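Local atomic coordinates of CSE1 (PDB entry 4AN8), a protein that serves as a subunit of the Cascade ribonucleoprotein complex, which in CRISPR adaptive immunity targets invading nucleic acids. Residues K380-A385 against G439-F444; L295-E300 against L343-Q348; E34-A39 against L61-R66. All coordinates share one frame; numbering follows the deposited sequence.

Interaction 1 of 3, residues K380-A385 against G439-F444; sequences KALKMA and GAFPRF
In the C-terminal four-helix bundle of CasA, Ala381 and Leu382 of helix 372-403 pack against Phe444 and Phe441 of helix 429-446. The two helices run in roughly opposite directions here. The contact is buried and apolar, with no hydrogen bond between the segments. Ala381 and Phe444 have the nearest pair of CA atoms, 8.8 Å apart. The Ala381 CB methyl points toward helix 429-446 and meets the CZ end of the Phe444 ring. The modelled approach is too short for two carbons, so its exact length is doubtful.

Both phenylalanines have CG anti to the backbone N, with chi1 at -174° for Phe441 and 164° for Phe444. Only Phe444 starts out toward the other helix, while the Phe441 ring comes nearer at its end. Helix 429-446 is kinked between these two rings. Pro442 has no N-H to give to the turn before. The Arg443 N to Ala440 O bond is weak, and so is the bond from Phe444 N to Ala440 O, at 3.3 Å.

Phe444 meets Trp457 of helix 453-476, whose NE1 donates a hydrogen bond to Ala381 O. Phe441 stacks with Phe445 of its own helix and with Trp304 of a loop, which Leu382 also touches, so the bundle is joined to that loop at this point. Leu382 crosses Phe441 at about a right angle, and its CD1 branch lies 4.0 Å from Phe441 CE1.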
loop_
_atom_site.group_PDB
_atom_site.type_symbol
_atom_site.label_atom_id
_atom_site.label_comp_id
_atom_site.label_asym_id
_atom_site.label_seq_id
_atom_site.Cartn_x
_atom_site.Cartn_y
_atom_site.Cartn_z
ATOM N N LYS A 380 3.823 -15.920 18.580
ATOM C CA LYS A 380 4.506 -17.215 18.634
ATOM C C LYS A 380 4.796 -17.761 17.235
ATOM O O LYS A 380 5.900 -18.197 16.951
ATOM C CB LYS A 380 3.666 -18.254 19.401
ATOM C CG LYS A 380 3.506 -18.008 20.901
ATOM C CD LYS A 380 2.677 -19.129 21.543
ATOM C CE LYS A 380 2.269 -18.814 22.983
ATOM N NZ LYS A 380 3.441 -18.553 23.866
ATOM N N ALA A 381 3.776 -17.765 16.381
ATOM C CA ALA A 381 3.898 -18.321 15.041
ATOM C C ALA A 381 5.068 -17.677 14.324
ATOM O O ALA A 381 5.864 -18.359 13.682
ATOM C CB ALA A 381 2.615 -18.085 14.251
ATOM N N LEU A 382 5.169 -16.356 14.439
ATOM C CA LEU A 382 6.182 -15.630 13.693
ATOM C C LEU A 382 7.546 -15.855 14.315
ATOM O O LEU A 382 8.564 -15.784 13.639
ATOM C CB LEU A 382 5.857 -14.135 13.633
ATOM C CG LEU A 382 5.239 -13.653 12.322
ATOM C CD1 LEU A 382 4.138 -14.587 11.885
ATOM C CD2 LEU A 382 4.741 -12.211 12.444
ATOM N N LYS A 383 7.563 -16.110 15.613
ATOM C CA LYS A 383 8.822 -16.272 16.329
ATOM C C LYS A 383 9.431 -17.629 15.972
ATOM O O LYS A 383 10.607 -17.718 15.635
ATOM C CB LYS A 383 8.603 -16.144 17.838
ATOM C CG LYS A 383 9.877 -15.991 18.647
ATOM C CD LYS A 383 9.556 -15.724 20.112
ATOM C CE LYS A 383 10.812 -15.672 20.984
ATOM N NZ LYS A 383 11.460 -17.010 21.145
ATOM N N MET A 384 8.618 -18.672 16.025
ATOM C CA MET A 384 9.045 -19.980 15.557
ATOM C C MET A 384 9.632 -19.865 14.156
ATOM O O MET A 384 10.765 -20.297 13.918
ATOM C CB MET A 384 7.873 -20.960 15.560
ATOM C CG MET A 384 7.321 -21.247 16.944
ATOM S SD MET A 384 5.651 -21.939 16.943
ATOM C CE MET A 384 5.889 -23.392 15.920
ATOM N N ALA A 385 8.873 -19.270 13.229
ATOM C CA ALA A 385 9.288 -19.206 11.840
ATOM C C ALA A 385 10.615 -18.467 11.720
ATOM O O ALA A 385 11.489 -18.882 10.952
ATOM C CB ALA A 385 8.198 -18.592 10.963
ATOM N N GLY A 439 3.020 -19.387 0.975
ATOM C CA GLY A 439 1.831 -20.158 0.673
ATOM C C GLY A 439 1.102 -20.672 1.906
ATOM O O GLY A 439 -0.122 -20.813 1.908
ATOM N N ALA A 440 1.842 -20.966 2.969
ATOM C CA ALA A 440 1.208 -21.511 4.161
ATOM C C ALA A 440 0.621 -20.421 5.053
ATOM O O ALA A 440 -0.337 -20.669 5.796
ATOM C CB ALA A 440 2.197 -22.362 4.958
ATOM N N PHE A 441 1.194 -19.222 5.003
ATOM C CA PHE A 441 0.761 -18.185 5.939
ATOM C C PHE A 441 -0.736 -17.848 5.949
ATOM O O PHE A 441 -1.320 -17.738 7.026
ATOM C CB PHE A 441 1.584 -16.896 5.844
ATOM C CG PHE A 441 1.225 -15.900 6.913
ATOM C CD1 PHE A 441 1.604 -16.117 8.223
ATOM C CD2 PHE A 441 0.450 -14.786 6.615
ATOM C CE1 PHE A 441 1.251 -15.221 9.220
ATOM C CE2 PHE A 441 0.097 -13.884 7.607
ATOM C CZ PHE A 441 0.505 -14.101 8.909
ATOM N N PRO A 442 -1.353 -17.663 4.767
ATOM C CA PRO A 442 -2.788 -17.325 4.714
ATOM C C PRO A 442 -3.678 -18.320 5.440
ATOM O O PRO A 442 -4.653 -17.894 6.063
ATOM C CB PRO A 442 -3.113 -17.353 3.221
ATOM C CG PRO A 442 -1.802 -17.013 2.557
ATOM C CD PRO A 442 -0.700 -17.542 3.449
ATOM N N ARG A 443 -3.364 -19.612 5.346
ATOM C CA ARG A 443 -4.167 -20.664 5.985
ATOM C C ARG A 443 -4.070 -20.526 7.489
ATOM O O ARG A 443 -5.073 -20.512 8.186
ATOM C CB ARG A 443 -3.681 -22.053 5.575
ATOM C CG ARG A 443 -3.394 -22.228 4.098
ATOM C CD ARG A 443 -3.200 -23.706 3.771
ATOM N NE ARG A 443 -2.487 -24.407 4.843
ATOM C CZ ARG A 443 -1.237 -24.852 4.751
ATOM N NH1 ARG A 443 -0.553 -24.684 3.625
ATOM N NH2 ARG A 443 -0.674 -25.474 5.782
ATOM N N PHE A 444 -2.849 -20.410 7.991
ATOM C CA PHE A 444 -2.658 -20.146 9.411
ATOM C C PHE A 444 -3.344 -18.831 9.819
ATOM O O PHE A 444 -4.094 -18.790 10.794
ATOM C CB PHE A 444 -1.173 -20.073 9.748
ATOM C CG PHE A 444 -0.900 -19.429 11.073
ATOM C CD1 PHE A 444 -0.990 -20.169 12.252
ATOM C CD2 PHE A 444 -0.596 -18.080 11.152
ATOM C CE1 PHE A 444 -0.762 -19.571 13.482
ATOM C CE2 PHE A 444 -0.370 -17.477 12.363
ATOM C CZ PHE A 444 -0.462 -18.212 13.536
#

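Interaction 2 of 3, residues L295-E300 against L343-Q348; sequences LRLSEE and LRVLGQ
Leu297 and Gln348 bring the two backbones closest, with CA atoms 6.6 Å apart, yet no direct hydrogen bond joins segment 295-300 to strand segment 343-348. A water fills the step between them. It accepts a hydrogen bond from Leu297 N at 3.0 Å and lies 2.7 Å from Gln348 O, to which it can donate. Between these two segments the link is one water and apolar packing, with no direct backbone pairing.

Leu297 supplies nearly all of the side-chain contact. It points toward the strand, with CG anti to its carbonyl carbon (chi1 -66°), and its two methyl groups have different neighbours. The CD1 branch rests on the main chain of Gly347, 3.5 Å from Gly347 C and 3.6 Å from Gly347 O. Gly347 has no side chain, so the methyl group can settle directly on the peptide.

The CD2 branch meets Val345, two residues earlier on the same strand. Leu297 CD2 is 4.0 Å from Val345 CG1. The two side chains lie side by side, pointing opposite ways. Gln348 turns its side chain away from the loop, and its NE2 donates hydrogen bonds to Ala187 O and Phe167 O. A bound acetate, probably from the crystallisation liquor, lies about 3 Å from this side chain.

Strand 342-351 is the middle strand of an antiparallel sheet, between 191-195 and 354-364. Phe303 touches both Leu297 and Val345, and Arg359 of strand 354-364 also touches Leu297. Leu346 points away from the loop and packs on helix 50-67 through Pro50, Glu53 and Ala54.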
loop_
_atom_site.group_PDB
_atom_site.type_symbol
_atom_site.label_atom_id
_atom_site.label_comp_id
_atom_site.label_asym_id
_atom_site.label_seq_id
_atom_site.Cartn_x
_atom_site.Cartn_y
_atom_site.Cartn_z
ATOM N N LEU A 295 5.860 0.421 8.430
ATOM C CA LEU A 295 5.951 -0.855 7.733
ATOM C C LEU A 295 6.095 -0.570 6.252
ATOM O O LEU A 295 5.483 0.350 5.705
ATOM C CB LEU A 295 4.760 -1.772 8.002
ATOM C CG LEU A 295 5.024 -2.779 9.121
ATOM C CD1 LEU A 295 5.221 -2.014 10.450
ATOM C CD2 LEU A 295 3.904 -3.784 9.223
ATOM N N ARG A 296 6.927 -1.372 5.609
ATOM C CA ARG A 296 7.438 -1.033 4.305
ATOM C C ARG A 296 7.561 -2.345 3.538
ATOM O O ARG A 296 7.949 -3.352 4.104
ATOM C CB ARG A 296 8.808 -0.401 4.530
ATOM C CG ARG A 296 9.342 0.437 3.432
ATOM C CD ARG A 296 10.366 1.383 4.007
ATOM N NE ARG A 296 11.169 2.012 2.965
ATOM C CZ ARG A 296 11.801 3.174 3.117
ATOM N NH1 ARG A 296 11.708 3.846 4.271
ATOM N NH2 ARG A 296 12.513 3.669 2.113
ATOM N N LEU A 297 7.198 -2.359 2.271
ATOM C CA LEU A 297 7.390 -3.569 1.492
ATOM C C LEU A 297 8.878 -3.728 1.186
ATOM O O LEU A 297 9.583 -2.754 0.921
ATOM C CB LEU A 297 6.558 -3.532 0.214
ATOM C CG LEU A 297 5.039 -3.544 0.382
ATOM C CD1 LEU A 297 4.352 -3.097 -0.911
ATOM C CD2 LEU A 297 4.505 -4.907 0.842
ATOM N N SER A 298 9.369 -4.956 1.239
ATOM C CA SER A 298 10.794 -5.182 1.042
ATOM C C SER A 298 11.058 -6.118 -0.130
ATOM O O SER A 298 10.279 -7.039 -0.402
ATOM C CB SER A 298 11.448 -5.725 2.303
ATOM O OG SER A 298 12.774 -6.121 2.013
ATOM N N GLU A 299 12.177 -5.872 -0.805
ATOM C CA GLU A 299 12.549 -6.600 -2.011
ATOM C C GLU A 299 12.494 -8.113 -1.856
ATOM O O GLU A 299 11.931 -8.808 -2.702
ATOM C CB GLU A 299 13.940 -6.176 -2.486
ATOM C CG GLU A 299 14.457 -7.013 -3.634
ATOM C CD GLU A 299 15.152 -6.188 -4.696
ATOM O OE1 GLU A 299 16.224 -5.611 -4.405
ATOM O OE2 GLU A 299 14.625 -6.122 -5.826
ATOM N N GLU A 300 13.072 -8.640 -0.787
ATOM C CA GLU A 300 13.091 -10.089 -0.663
ATOM C C GLU A 300 12.406 -10.642 0.596
ATOM O O GLU A 300 11.993 -11.802 0.620
ATOM C CB GLU A 300 14.514 -10.622 -0.865
ATOM C CG GLU A 300 15.027 -10.362 -2.286
ATOM C CD GLU A 300 16.463 -10.802 -2.516
ATOM O OE1 GLU A 300 17.087 -11.344 -1.579
ATOM O OE2 GLU A 300 16.967 -10.602 -3.643
ATOM N N LEU A 343 -7.754 -8.474 3.339
ATOM C CA LEU A 343 -6.817 -7.363 3.505
ATOM C C LEU A 343 -5.902 -7.258 2.302
ATOM O O LEU A 343 -5.163 -8.209 1.985
ATOM C CB LEU A 343 -5.977 -7.564 4.757
ATOM C CG LEU A 343 -4.875 -6.569 5.129
ATOM C CD1 LEU A 343 -5.441 -5.168 5.463
ATOM C CD2 LEU A 343 -4.048 -7.124 6.303
ATOM N N ARG A 344 -5.945 -6.117 1.616
ATOM C CA ARG A 344 -4.967 -5.865 0.565
ATOM C C ARG A 344 -3.835 -4.981 1.068
ATOM O O ARG A 344 -4.074 -4.004 1.781
ATOM C CB ARG A 344 -5.629 -5.240 -0.644
ATOM C CG ARG A 344 -6.697 -6.105 -1.210
ATOM C CD ARG A 344 -7.076 -5.618 -2.558
ATOM N NE ARG A 344 -7.758 -6.665 -3.304
ATOM C CZ ARG A 344 -7.770 -6.724 -4.628
ATOM N NH1 ARG A 344 -7.131 -5.795 -5.333
ATOM N NH2 ARG A 344 -8.415 -7.709 -5.241
ATOM N N VAL A 345 -2.604 -5.333 0.733
ATOM C CA VAL A 345 -1.483 -4.452 1.010
ATOM C C VAL A 345 -0.961 -3.919 -0.317
ATOM O O VAL A 345 -0.690 -4.690 -1.236
ATOM C CB VAL A 345 -0.358 -5.147 1.777
ATOM C CG1 VAL A 345 0.772 -4.138 2.060
ATOM C CG2 VAL A 345 -0.900 -5.746 3.096
ATOM N N LEU A 346 -0.866 -2.598 -0.418
ATOM C CA LEU A 346 -0.429 -1.915 -1.638
ATOM C C LEU A 346 0.734 -0.971 -1.338
ATOM O O LEU A 346 0.729 -0.282 -0.322
ATOM C CB LEU A 346 -1.584 -1.098 -2.229
ATOM C CG LEU A 346 -2.932 -1.791 -2.356
ATOM C CD1 LEU A 346 -4.035 -0.796 -2.755
ATOM C CD2 LEU A 346 -2.850 -2.963 -3.328
ATOM N N GLY A 347 1.719 -0.922 -2.221
ATOM C CA GLY A 347 2.847 -0.021 -2.040
ATOM C C GLY A 347 4.013 -0.268 -3.002
ATOM O O GLY A 347 3.931 -1.124 -3.877
ATOM N N GLN A 348 5.093 0.495 -2.831
ATOM C CA GLN A 348 6.272 0.378 -3.678
ATOM C C GLN A 348 7.378 -0.225 -2.860
ATOM O O GLN A 348 7.474 0.046 -1.673
ATOM C CB GLN A 348 6.800 1.759 -4.115
ATOM C CG GLN A 348 5.791 2.727 -4.476
ATOM C CD GLN A 348 6.371 3.971 -5.108
ATOM O OE1 GLN A 348 6.343 4.116 -6.324
ATOM N NE2 GLN A 348 6.842 4.906 -4.282
HETATM O O HOH W 1 6.146 0.007 0.708
#

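Interaction 3 of 3, residues E34-A39 against L61-R66; sequences EALLRA and LAVLHR
Leu36 and Leu64 mark the closest backbone approach, with CA atoms 8.1 Å apart. Leu36 is near the end of the short helix 32-37, and Leu64 is near the end of the long helix 50-67. Arg38 is the first residue to leave helical geometry after the short helix. No hydrogen bond crosses the contact.

Leu36 points toward the other helix and inserts both methyl groups against it. A chi1 of -68° sets its CG beside the backbone N and directs these methyls to helix 50-67. Leu36 CD1 meets Val63 CG1 at 3.7 Å. On the other branch, Leu36 CD2 lies 4.0 Å from Leu64 CD1. The two leucines overlap head to tail, with Leu36 CD1 and CD2 against CG, CD1 and CD2 of Leu64.

Within the first segment, Glu34 OE2 sits above the guanidinium plane of Arg38, 3.1 Å from Arg38 NH2. This is a pairing of charges without a directed N-H, and Glu41 is a second acidic partner of Arg38.

Leu203 of helix 199-206 touches both Leu36 and Leu64. Ile91 of helix 88-98 packs on Leu37 and Leu64, so both of these helices bridge the pair.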
loop_
_atom_site.group_PDB
_atom_site.type_symbol
_atom_site.label_atom_id
_atom_site.label_comp_id
_atom_site.label_asym_id
_atom_site.label_seq_id
_atom_site.Cartn_x
_atom_site.Cartn_y
_atom_site.Cartn_z
ATOM N N GLU A 34 -20.724 8.502 -9.686
ATOM C CA GLU A 34 -21.239 7.150 -9.803
ATOM C C GLU A 34 -20.498 6.157 -8.901
ATOM O O GLU A 34 -21.105 5.252 -8.332
ATOM C CB GLU A 34 -21.164 6.681 -11.253
ATOM C CG GLU A 34 -21.761 5.309 -11.471
ATOM C CD GLU A 34 -21.848 4.918 -12.936
ATOM O OE1 GLU A 34 -21.540 5.755 -13.819
ATOM O OE2 GLU A 34 -22.234 3.760 -13.210
ATOM N N ALA A 35 -19.186 6.308 -8.788
ATOM C CA ALA A 35 -18.412 5.419 -7.948
ATOM C C ALA A 35 -18.942 5.450 -6.516
ATOM O O ALA A 35 -19.002 4.426 -5.864
ATOM C CB ALA A 35 -16.931 5.798 -7.984
ATOM N N LEU A 36 -19.321 6.630 -6.040
ATOM C CA LEU A 36 -19.798 6.808 -4.672
ATOM C C LEU A 36 -21.277 6.445 -4.505
ATOM O O LEU A 36 -21.623 5.601 -3.695
ATOM C CB LEU A 36 -19.561 8.256 -4.217
ATOM C CG LEU A 36 -18.088 8.665 -4.031
ATOM C CD1 LEU A 36 -17.992 9.983 -3.246
ATOM C CD2 LEU A 36 -17.373 7.525 -3.313
ATOM N N LEU A 37 -22.137 7.082 -5.293
ATOM C CA LEU A 37 -23.579 6.895 -5.205
ATOM C C LEU A 37 -24.006 5.484 -5.575
ATOM O O LEU A 37 -25.014 5.000 -5.109
ATOM C CB LEU A 37 -24.285 7.903 -6.109
ATOM C CG LEU A 37 -23.918 9.332 -5.730
ATOM C CD1 LEU A 37 -24.494 10.332 -6.718
ATOM C CD2 LEU A 37 -24.374 9.619 -4.297
ATOM N N ARG A 38 -23.229 4.813 -6.403
ATOM C CA ARG A 38 -23.571 3.440 -6.781
ATOM C C ARG A 38 -22.463 2.441 -6.438
ATOM O O ARG A 38 -22.276 1.458 -7.143
ATOM C CB ARG A 38 -23.939 3.370 -8.261
ATOM C CG ARG A 38 -25.245 4.068 -8.572
ATOM C CD ARG A 38 -25.507 4.095 -10.062
ATOM N NE ARG A 38 -24.890 2.952 -10.734
ATOM C CZ ARG A 38 -24.974 2.703 -12.040
ATOM N NH1 ARG A 38 -25.671 3.510 -12.836
ATOM N NH2 ARG A 38 -24.358 1.641 -12.549
ATOM N N ALA A 39 -21.761 2.683 -5.331
ATOM C CA ALA A 39 -20.639 1.830 -4.929
ATOM C C ALA A 39 -21.012 0.352 -4.827
ATOM O O ALA A 39 -20.226 -0.520 -5.214
ATOM C CB ALA A 39 -20.042 2.312 -3.624
ATOM N N LEU A 61 -12.267 8.258 -0.573
ATOM C CA LEU A 61 -12.354 8.444 0.873
ATOM C C LEU A 61 -12.266 9.924 1.283
ATOM O O LEU A 61 -12.979 10.362 2.176
ATOM C CB LEU A 61 -11.265 7.651 1.577
ATOM C CG LEU A 61 -11.459 6.141 1.439
ATOM C CD1 LEU A 61 -10.110 5.396 1.683
ATOM C CD2 LEU A 61 -12.552 5.662 2.393
ATOM N N ALA A 62 -11.374 10.680 0.636
ATOM C CA ALA A 62 -11.251 12.102 0.918
ATOM C C ALA A 62 -12.603 12.752 0.677
ATOM O O ALA A 62 -13.119 13.454 1.540
ATOM C CB ALA A 62 -10.186 12.753 0.015
ATOM N N VAL A 63 -13.181 12.499 -0.498
ATOM C CA VAL A 63 -14.478 13.061 -0.814
ATOM C C VAL A 63 -15.555 12.656 0.211
ATOM O O VAL A 63 -16.315 13.502 0.676
ATOM C CB VAL A 63 -14.944 12.711 -2.241
ATOM C CG1 VAL A 63 -16.339 13.231 -2.447
ATOM C CG2 VAL A 63 -13.992 13.333 -3.286
ATOM N N LEU A 64 -15.617 11.372 0.555
ATOM C CA LEU A 64 -16.606 10.881 1.516
ATOM C C LEU A 64 -16.487 11.540 2.877
ATOM O O LEU A 64 -17.485 11.985 3.443
ATOM C CB LEU A 64 -16.505 9.364 1.700
ATOM C CG LEU A 64 -17.099 8.533 0.563
ATOM C CD1 LEU A 64 -16.636 7.073 0.591
ATOM C CD2 LEU A 64 -18.649 8.661 0.570
ATOM N N HIS A 65 -15.273 11.587 3.415
ATOM C CA HIS A 65 -15.057 12.188 4.719
ATOM C C HIS A 65 -15.522 13.642 4.770
ATOM O O HIS A 65 -16.078 14.079 5.765
ATOM C CB HIS A 65 -13.592 12.119 5.113
ATOM C CG HIS A 65 -13.160 10.775 5.609
ATOM N ND1 HIS A 65 -13.941 10.007 6.447
ATOM C CD2 HIS A 65 -12.022 10.069 5.386
ATOM C CE1 HIS A 65 -13.288 8.895 6.749
ATOM N NE2 HIS A 65 -12.123 8.911 6.125
ATOM N N ARG A 66 -15.272 14.399 3.715
ATOM C CA ARG A 66 -15.624 15.797 3.733
ATOM C C ARG A 66 -17.121 15.958 3.487
ATOM O O ARG A 66 -17.791 16.685 4.203
ATOM C CB ARG A 66 -14.803 16.568 2.694
ATOM C CG ARG A 66 -13.312 16.472 2.931
ATOM C CD ARG A 66 -12.968 17.026 4.311
ATOM N NE ARG A 66 -13.147 18.477 4.363
ATOM C CZ ARG A 66 -12.874 19.210 5.435
ATOM N NH1 ARG A 66 -12.416 18.617 6.537
ATOM N NH2 ARG A 66 -13.058 20.529 5.400
#

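Overall arrangement
From the N terminus, interaction 3 closes first, bringing helix 32-37 against helix 50-67 across 21 intervening residues, which include the start of helix 50-67. Interaction 2 follows, where the loop after strand 292-294 meets strand 342-351 once helix 320-333 has been passed. Interaction 1 closes last and pairs helix 372-403 with helix 429-446. The three are in series, and none nests in or crosses another. None touches another directly. Helix 50-67 is common to interactions 3 and 2, since its early residues pack on strand 342-351 and its late ones form interaction 3. Interactions 1 and 2 have centres 18 Å apart, and the loop with Phe303 and Trp304 reaches both.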